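Local atomic coordinates of cysteine desulfurase (Thermococcus onnurineus, PDB entry 5B89), a protein that probably catalyses the pyridoxal-phosphate-dependent removal of sulfur from L-cysteine, passing it to a sulfur carrier and leaving L-alanine. Residues 105-110 / 134-139; 110-115 / 258-263. All blocks are in the same frame, centred on the assembly; numbering follows the deposited sequence.

Contact 1: 105-110 / 134-139; sequences NTSESL and HHSDLL. With PLP (pyridoxal-5'-phosphate), chain G.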
loop_
_atom_site.group_PDB
_atom_site.type_symbol
_atom_site.label_atom_id
_atom_site.label_comp_id
_atom_site.label_asym_id
_atom_site.label_seq_id
_atom_site.Cartn_x
_atom_site.Cartn_y
_atom_site.Cartn_z
ATOM N N ASN B 105 3.304 -0.713 -4.472
ATOM C CA ASN B 105 3.750 -0.337 -5.807
ATOM C C ASN B 105 5.149 -0.903 -6.086
ATOM O O ASN B 105 5.734 -1.476 -5.247
ATOM C CB ASN B 105 3.756 1.204 -5.995
ATOM C CG ASN B 105 4.591 1.939 -4.954
ATOM O OD1 ASN B 105 5.537 1.466 -4.464
ATOM N ND2 ASN B 105 4.147 3.118 -4.626
ATOM N N THR B 106 5.621 -0.679 -7.292
ATOM C CA THR B 106 6.979 -1.171 -7.681
ATOM C C THR B 106 8.017 -0.583 -6.812
ATOM O O THR B 106 8.981 -1.222 -6.411
ATOM C CB THR B 106 7.281 -0.861 -9.139
ATOM O OG1 THR B 106 6.404 -1.581 -10.011
ATOM C CG2 THR B 106 8.666 -1.152 -9.521
ATOM N N SER B 107 7.865 0.714 -6.497
ATOM C CA SER B 107 8.865 1.445 -5.709
ATOM C C SER B 107 9.019 0.772 -4.314
ATOM O O SER B 107 10.217 0.522 -3.890
ATOM C CB SER B 107 8.480 2.874 -5.521
ATOM O OG SER B 107 8.387 3.508 -6.817
ATOM N N GLU B 108 7.929 0.455 -3.633
ATOM C CA GLU B 108 7.987 -0.281 -2.362
ATOM C C GLU B 108 8.723 -1.619 -2.611
ATOM O O GLU B 108 9.661 -1.960 -1.871
ATOM C CB GLU B 108 6.643 -0.502 -1.712
ATOM C CG GLU B 108 6.731 -1.263 -0.402
ATOM C CD GLU B 108 5.351 -1.660 0.168
ATOM O OE1 GLU B 108 4.379 -0.943 -0.057
ATOM O OE2 GLU B 108 5.314 -2.571 1.017
ATOM N N SER B 109 8.308 -2.378 -3.647
ATOM C CA SER B 109 8.950 -3.654 -3.901
ATOM C C SER B 109 10.465 -3.570 -4.064
ATOM O O SER B 109 11.209 -4.355 -3.403
ATOM C CB SER B 109 8.400 -4.242 -5.171
ATOM O OG SER B 109 7.017 -4.542 -5.073
ATOM N N LEU B 110 10.958 -2.587 -4.812
ATOM C CA LEU B 110 12.418 -2.485 -5.013
ATOM C C LEU B 110 13.143 -2.019 -3.763
ATOM O O LEU B 110 14.197 -2.545 -3.441
ATOM C CB LEU B 110 12.726 -1.519 -6.171
ATOM C CG LEU B 110 12.259 -2.014 -7.540
ATOM C CD1 LEU B 110 12.279 -0.905 -8.591
ATOM C CD2 LEU B 110 13.029 -3.234 -8.066
ATOM N N HIS B 134 14.711 4.363 -13.728
ATOM C CA HIS B 134 13.774 5.237 -13.064
ATOM C C HIS B 134 14.361 5.367 -11.641
ATOM O O HIS B 134 15.028 4.478 -11.196
ATOM C CB HIS B 134 12.404 4.542 -13.046
ATOM C CG HIS B 134 11.366 5.183 -12.193
ATOM N ND1 HIS B 134 10.278 5.840 -12.708
ATOM C CD2 HIS B 134 11.198 5.175 -10.863
ATOM C CE1 HIS B 134 9.510 6.245 -11.720
ATOM N NE2 HIS B 134 10.047 5.857 -10.594
ATOM N N HIS B 135 14.078 6.459 -10.966
ATOM C CA HIS B 135 14.636 6.744 -9.644
ATOM C C HIS B 135 14.335 5.622 -8.653
ATOM O O HIS B 135 15.154 5.386 -7.710
ATOM C CB HIS B 135 14.157 8.048 -9.124
ATOM C CG HIS B 135 14.571 9.219 -9.996
ATOM N ND1 HIS B 135 13.839 10.384 -10.076
ATOM C CD2 HIS B 135 15.577 9.324 -10.881
ATOM C CE1 HIS B 135 14.441 11.210 -10.948
ATOM N NE2 HIS B 135 15.453 10.570 -11.494
ATOM N N SER B 136 13.218 4.926 -8.770
ATOM C CA SER B 136 12.906 3.864 -7.817
ATOM C C SER B 136 13.788 2.639 -7.956
ATOM O O SER B 136 13.891 1.895 -7.065
ATOM C CB SER B 136 11.453 3.459 -7.893
ATOM O OG SER B 136 10.639 4.468 -7.414
ATOM N N ASP B 137 14.424 2.487 -9.093
ATOM C CA ASP B 137 15.384 1.397 -9.296
ATOM C C ASP B 137 16.822 1.928 -9.284
ATOM O O ASP B 137 17.665 1.286 -9.794
ATOM C CB ASP B 137 15.135 0.571 -10.560
ATOM C CG ASP B 137 15.846 -0.818 -10.514
ATOM O OD1 ASP B 137 16.021 -1.317 -9.427
ATOM O OD2 ASP B 137 16.206 -1.337 -11.558
ATOM N N LEU B 138 17.026 3.092 -8.710
ATOM C CA LEU B 138 18.349 3.679 -8.612
ATOM C C LEU B 138 18.674 4.074 -7.188
ATOM O O LEU B 138 19.620 3.607 -6.651
ATOM C CB LEU B 138 18.453 4.871 -9.541
ATOM C CG LEU B 138 19.756 5.621 -9.459
ATOM C CD1 LEU B 138 20.883 4.669 -9.713
ATOM C CD2 LEU B 138 19.797 6.754 -10.446
ATOM N N LEU B 139 17.846 4.902 -6.594
ATOM C CA LEU B 139 18.077 5.397 -5.268
ATOM C C LEU B 139 18.290 4.331 -4.226
ATOM O O LEU B 139 19.175 4.481 -3.389
ATOM C CB LEU B 139 16.965 6.375 -4.844
ATOM C CG LEU B 139 17.192 7.839 -5.131
ATOM C CD1 LEU B 139 17.406 8.090 -6.597
ATOM C CD2 LEU B 139 16.038 8.651 -4.573
HETATM N N1 PLP G . 10.097 1.717 -12.685
HETATM C C2 PLP G . 9.649 1.967 -13.946
HETATM C C2A PLP G . 10.423 1.494 -15.157
HETATM C C3 PLP G . 8.465 2.718 -14.057
HETATM O O3 PLP G . 7.973 2.991 -15.290
HETATM C C4 PLP G . 7.753 3.106 -12.894
HETATM C C4A PLP G . 6.463 3.998 -13.087
HETATM C C5 PLP G . 8.266 2.721 -11.628
HETATM C C6 PLP G . 9.459 2.038 -11.522
HETATM C C5A PLP G . 7.525 3.179 -10.376
HETATM O O4P PLP G . 6.232 2.503 -10.318
HETATM P P PLP G . 5.371 2.973 -9.120
HETATM O O1P PLP G . 4.121 2.257 -9.307
HETATM O O2P PLP G . 5.210 4.485 -9.301
HETATM O O3P PLP G . 6.094 2.683 -7.890
#

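Contact 2: 110-115 / 258-263; sequences LNLVAL and EPPLIG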
loop_
_atom_site.group_PDB
_atom_site.type_symbol
_atom_site.label_atom_id
_atom_site.label_comp_id
_atom_site.label_asym_id
_atom_site.label_seq_id
_atom_site.Cartn_x
_atom_site.Cartn_y
_atom_site.Cartn_z
ATOM N N LEU B 110 10.958 -2.587 -4.812
ATOM C CA LEU B 110 12.418 -2.485 -5.013
ATOM C C LEU B 110 13.143 -2.019 -3.763
ATOM O O LEU B 110 14.197 -2.545 -3.441
ATOM C CB LEU B 110 12.726 -1.519 -6.171
ATOM C CG LEU B 110 12.259 -2.014 -7.540
ATOM C CD1 LEU B 110 12.279 -0.905 -8.591
ATOM C CD2 LEU B 110 13.029 -3.234 -8.066
ATOM N N ASN B 111 12.529 -1.139 -3.006
ATOM C CA ASN B 111 13.106 -0.743 -1.705
ATOM C C ASN B 111 13.168 -1.964 -0.800
ATOM O O ASN B 111 14.137 -2.130 -0.072
ATOM C CB ASN B 111 12.278 0.336 -1.019
ATOM C CG ASN B 111 12.687 1.726 -1.472
ATOM O OD1 ASN B 111 13.536 2.409 -0.849
ATOM N ND2 ASN B 111 12.071 2.216 -2.548
ATOM N N LEU B 112 12.117 -2.808 -0.778
ATOM C CA LEU B 112 12.136 -4.021 0.067
ATOM C C LEU B 112 13.262 -4.940 -0.327
ATOM O O LEU B 112 13.853 -5.576 0.573
ATOM C CB LEU B 112 10.797 -4.742 0.041
ATOM C CG LEU B 112 9.625 -3.989 0.648
ATOM C CD1 LEU B 112 8.418 -4.899 0.439
ATOM C CD2 LEU B 112 9.873 -3.616 2.085
ATOM N N VAL B 113 13.547 -5.071 -1.594
ATOM C CA VAL B 113 14.684 -5.903 -2.013
ATOM C C VAL B 113 15.963 -5.366 -1.406
ATOM O O VAL B 113 16.747 -6.187 -0.843
ATOM C CB VAL B 113 14.800 -6.056 -3.540
ATOM C CG1 VAL B 113 16.051 -6.879 -3.981
ATOM C CG2 VAL B 113 13.546 -6.644 -4.139
ATOM N N ALA B 114 16.206 -4.088 -1.586
ATOM C CA ALA B 114 17.480 -3.516 -1.090
ATOM C C ALA B 114 17.492 -3.636 0.446
ATOM O O ALA B 114 18.615 -4.012 1.012
ATOM C CB ALA B 114 17.595 -2.051 -1.506
ATOM N N LEU B 115 16.406 -3.379 1.179
ATOM C CA LEU B 115 16.446 -3.433 2.623
ATOM C C LEU B 115 16.603 -4.871 3.016
ATOM O O LEU B 115 17.419 -5.100 3.954
ATOM C CB LEU B 115 15.134 -2.901 3.170
ATOM C CG LEU B 115 14.970 -1.356 3.024
ATOM C CD1 LEU B 115 13.531 -0.938 3.352
ATOM C CD2 LEU B 115 15.918 -0.583 3.934
ATOM N N GLU B 258 15.700 -10.930 4.477
ATOM C CA GLU B 258 15.153 -10.522 5.752
ATOM C C GLU B 258 13.931 -9.674 5.572
ATOM O O GLU B 258 13.974 -8.743 4.834
ATOM C CB GLU B 258 16.168 -9.746 6.485
ATOM C CG GLU B 258 15.751 -9.418 7.860
ATOM C CD GLU B 258 16.595 -8.347 8.498
ATOM O OE1 GLU B 258 15.965 -7.679 9.334
ATOM O OE2 GLU B 258 17.808 -8.161 8.164
ATOM N N PRO B 259 12.773 -10.075 6.090
ATOM C CA PRO B 259 11.581 -9.246 5.890
ATOM C C PRO B 259 11.745 -7.857 6.409
ATOM O O PRO B 259 11.922 -7.685 7.641
ATOM C CB PRO B 259 10.491 -9.986 6.602
ATOM C CG PRO B 259 11.135 -11.000 7.425
ATOM C CD PRO B 259 12.481 -11.306 6.903
ATOM N N PRO B 260 11.628 -6.782 5.585
ATOM C CA PRO B 260 11.847 -5.456 6.151
ATOM C C PRO B 260 10.720 -4.980 7.012
ATOM O O PRO B 260 10.907 -4.153 7.871
ATOM C CB PRO B 260 11.927 -4.570 4.871
ATOM C CG PRO B 260 12.452 -5.554 3.868
ATOM C CD PRO B 260 11.689 -6.810 4.087
ATOM N N LEU B 261 9.499 -5.433 6.703
ATOM C CA LEU B 261 8.281 -5.015 7.407
ATOM C C LEU B 261 7.715 -6.223 8.138
ATOM O O LEU B 261 7.366 -7.277 7.533
ATOM C CB LEU B 261 7.218 -4.444 6.471
ATOM C CG LEU B 261 7.689 -3.343 5.533
ATOM C CD1 LEU B 261 6.609 -2.969 4.553
ATOM C CD2 LEU B 261 8.204 -2.144 6.255
ATOM N N ILE B 262 7.581 -6.121 9.484
ATOM C CA ILE B 262 7.144 -7.218 10.339
ATOM C C ILE B 262 6.056 -6.822 11.287
ATOM O O ILE B 262 5.936 -5.645 11.641
ATOM C CB ILE B 262 8.315 -7.870 11.101
ATOM C CG1 ILE B 262 8.986 -6.871 12.020
ATOM C CG2 ILE B 262 9.266 -8.569 10.099
ATOM C CD1 ILE B 262 10.054 -7.556 12.921
ATOM N N GLY B 263 5.210 -7.769 11.703
ATOM C CA GLY B 263 4.115 -7.443 12.617
ATOM C C GLY B 263 2.960 -8.348 12.432
ATOM O O GLY B 263 3.143 -9.605 12.169
#

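Contact 1: 105-110 / 134-139
Ser136 OG donates a short hydrogen bond of 2.5 Å to Ser107 OG, which in turn donates to PLP O3P at 2.7 Å, so the two hydroxyls form a hydrogen-bonded chain ending on the phosphate. Ser107 OG lies beside its backbone N (chi1 -61°), and both reach the same oxygen, Ser107 N lying 3.0 Å from PLP O3P. Small, polar serine lets the phosphate come this close to the backbone. The site is the N-terminal end of helix 106-117, a phosphate-binding helix start of the fold-type I PLP enzymes, where the helix dipole should favour the anion. Asn105 is the N-cap: a chi1 of 56° turns its amide back over the first turn, where OD1 accepts from Glu108 N at 2.7 Å in a nearly straight bond. Its ND2 bonds to Thr288 O and Ala286 O of the second subunit, and Ser136 OG to Gly264 N of that subunit. The His134 ring lies over the cofactor's pyridine ring, with CD2 3.6 Å from PLP C6. Leu110 supplies apolar bulk: its CD1 lies 3.6 Å from Ser136 O, a buried carbonyl without a hydrogen-bond partner, and also meets Asp137 CB, while Asp137 OD1 is bonded to Trp141.

Contact 2: 110-115 / 258-263
Helix 106-117, which follows the first strand of the seven-stranded sheet in the large PLP-binding domain, here packs against the loop between strands 245-249 and 267-271. Pro260 carries the contact, its ring wedged against Leu112 and Leu115, two side chains less than one turn apart on the helix. Pro260 CB approaches Leu112 CD2 to 3.6 Å, and CG of the same ring sits 3.8 Å from Leu115 CB. Pro260 CG also lies 3.6 Å from Leu112 O, so the ring rests on helix backbone as well as on side chains. Proline, compact and rigid, suits a loop lying so near a helix. In Leu112, CG is anti to the carbonyl carbon and chi2 (178°) puts CD1 anti to CA, leaving CD2 as the branch that turns to the loop, although the side chain does not start out facing it. That same methyl reaches Leu261 CG at 4.1 Å, so one branch of Leu112 serves two loop residues. This is apolar packing at the dimer interface of the fold-type I enzyme: Asn111 ND2 bonds to Ile262 O of the second subunit, and Leu115 also packs on Pro260 of that subunit. Near the helix end, Glu258 and Gly116 share a backbone hydrogen bond.

From the N terminus, the chain leaves strand 100-103 and enters helix 106-117, whose N-terminal part serves contact 1 and whose later turns serve contact 2; Leu110 belongs to both ranges but touches across contact 1 alone. Contact 1 closes a short loop of 23 residues, through strand 126-129 to the loop before helix 139-148. Contact 2 closes a far longer one of 142 residues, spanning most of the seven-stranded sheet before it returns from strand 245-249. Because the segments alternate along the chain, the two closures cross. Their centres are 13 Å apart, yet Glu108 OE2 touches Leu261 CD1 at 3.8 Å. One helix thus joins the cofactor site to a loop at the dimer interface.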